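Local atomic coordinates of heme utilization cystosolic carrier protein HutX (Pectobacterium carotovorum, PDB entry 2PH0), a protein that probably carries heme in the cytosol as a member of the ChuX/HutX family of heme-utilisation proteins. Residues Y24-L28 against F29-E33. Sequence-based numbering, arbitrary orientation.
Sequences YNTSL and FAVVE
Ser27 and Ala30 meet at the start of helix 28-33, where the serine hydroxyl caps the first turn. Ser27, at the N-cap position, accepts the backbone N-H of Ala30 through OG at 3.2 Å, with an N-H...O angle of 152°. With chi1 at 67° the hydroxyl is staggered between the serine's own N and C, a rotation that turns OG back over the helix end and gives an acceptor to an amide of the first turn, where the helix has no earlier turn to supply the usual i-4 carbonyl. The main chain continues the pattern: Val31 N reaches Ser27 O in a weak bond of 3.4 Å, and the next step, Val32 N to Leu28 O, is firmer at 3.0 Å and nearly straight at 166°.

Apolar contacts accompany these bonds. Thr26, just before the cap, lays its methyl CG2 3.8 Å from Ala30 CB and 4.1 Å from Val31 CG2. Leu28, the first residue of the helix, sets CD2 against CG2 of Val32, one turn later, at 3.5 Å, the two side chains crossing at a slant.

Upstream, Asn25, with positive phi, is the C-prime residue of the Schellman motif that ends helix 17-23, so a few residues close one helix and open the next. Leu28 and Val31 face helix 17-23, through Leu17 and Ile20 among others, and Val31 also touches Leu9 of helix 5-10. Phe29 stacks on His107 and meets Phe126 edge-to-face, while Val32 packs on strands 40-44 and 107-115, seating the short helix between the N-terminal helices and the six-stranded antiparallel sheet.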
loop_
_atom_site.group_PDB
_atom_site.type_symbol
_atom_site.label_atom_id
_atom_site.label_comp_id
_atom_site.label_asym_id
_atom_site.label_seq_id
_atom_site.Cartn_x
_atom_site.Cartn_y
_atom_site.Cartn_z
ATOM N N TYR B 24 18.577 14.477 1.526
ATOM C CA TYR B 24 18.722 15.364 2.669
ATOM C C TYR B 24 18.539 14.648 4.002
ATOM O O TYR B 24 18.414 15.289 5.048
ATOM C CB TYR B 24 17.737 16.528 2.547
ATOM C CG TYR B 24 18.224 17.588 1.590
ATOM C CD1 TYR B 24 19.090 18.591 2.021
ATOM C CD2 TYR B 24 17.891 17.539 0.237
ATOM C CE1 TYR B 24 19.618 19.521 1.122
ATOM C CE2 TYR B 24 18.415 18.459 -0.669
ATOM C CZ TYR B 24 19.279 19.444 -0.220
ATOM O OH TYR B 24 19.821 20.338 -1.118
ATOM N N ASN B 25 18.535 13.321 3.957
ATOM C CA ASN B 25 18.384 12.505 5.157
ATOM C C ASN B 25 17.266 12.986 6.072
ATOM O O ASN B 25 17.448 13.128 7.281
ATOM C CB ASN B 25 19.708 12.455 5.920
ATOM C CG ASN B 25 20.745 11.585 5.226
ATOM O OD1 ASN B 25 20.642 10.356 5.227
ATOM N ND2 ASN B 25 21.741 12.220 4.617
ATOM N N THR B 26 16.098 13.222 5.490
ATOM C CA THR B 26 14.955 13.672 6.268
ATOM C C THR B 26 13.696 12.971 5.767
ATOM O O THR B 26 13.762 12.138 4.863
ATOM C CB THR B 26 14.787 15.194 6.155
ATOM O OG1 THR B 26 13.751 15.627 7.043
ATOM C CG2 THR B 26 14.436 15.584 4.724
ATOM N N SER B 27 12.553 13.307 6.352
ATOM C CA SER B 27 11.292 12.685 5.963
ATOM C C SER B 27 10.683 13.317 4.715
ATOM O O SER B 27 11.103 14.392 4.273
ATOM C CB SER B 27 10.283 12.782 7.110
ATOM O OG SER B 27 9.909 14.135 7.337
ATOM N N LEU B 28 9.693 12.631 4.150
ATOM C CA LEU B 28 8.994 13.117 2.973
ATOM C C LEU B 28 8.220 14.380 3.363
ATOM O O LEU B 28 8.130 15.335 2.581
ATOM C CB LEU B 28 8.015 12.056 2.457
ATOM C CG LEU B 28 7.645 12.048 0.967
ATOM C CD1 LEU B 28 6.360 11.252 0.779
ATOM C CD2 LEU B 28 7.456 13.454 0.441
ATOM N N PHE B 29 7.661 14.402 4.570
ATOM C CA PHE B 29 6.907 15.584 4.978
ATOM C C PHE B 29 7.803 16.810 5.068
ATOM O O PHE B 29 7.380 17.923 4.743
ATOM C CB PHE B 29 6.217 15.395 6.329
ATOM C CG PHE B 29 5.397 16.594 6.745
ATOM C CD1 PHE B 29 4.269 16.965 6.015
ATOM C CD2 PHE B 29 5.777 17.374 7.834
ATOM C CE1 PHE B 29 3.531 18.096 6.360
ATOM C CE2 PHE B 29 5.044 18.509 8.189
ATOM C CZ PHE B 29 3.919 18.868 7.450
ATOM N N ALA B 30 9.035 16.608 5.522
ATOM C CA ALA B 30 9.984 17.711 5.644
ATOM C C ALA B 30 10.186 18.356 4.271
ATOM O O ALA B 30 10.198 19.584 4.144
ATOM C CB ALA B 30 11.316 17.199 6.200
ATOM N N VAL B 31 10.330 17.522 3.246
ATOM C CA VAL B 31 10.509 18.012 1.888
ATOM C C VAL B 31 9.263 18.750 1.404
ATOM O O VAL B 31 9.360 19.844 0.859
ATOM C CB VAL B 31 10.817 16.851 0.915
ATOM C CG1 VAL B 31 10.972 17.374 -0.492
ATOM C CG2 VAL B 31 12.084 16.140 1.356
ATOM N N VAL B 32 8.090 18.157 1.619
ATOM C CA VAL B 32 6.837 18.771 1.184
ATOM C C VAL B 32 6.567 20.108 1.862
ATOM O O VAL B 32 6.092 21.059 1.230
ATOM C CB VAL B 32 5.663 17.801 1.422
ATOM C CG1 VAL B 32 4.329 18.485 1.159
ATOM C CG2 VAL B 32 5.829 16.597 0.504
ATOM N N GLU B 33 6.890 20.171 3.149
ATOM C CA GLU B 33 6.714 21.364 3.968
ATOM C C GLU B 33 7.595 22.502 3.455
ATOM O O GLU B 33 7.317 23.681 3.699
ATOM C CB GLU B 33 7.085 21.009 5.412
ATOM C CG GLU B 33 6.996 22.113 6.428
ATOM C CD GLU B 33 7.211 21.583 7.834
ATOM O OE1 GLU B 33 8.299 21.019 8.106
ATOM O OE2 GLU B 33 6.289 21.726 8.664
#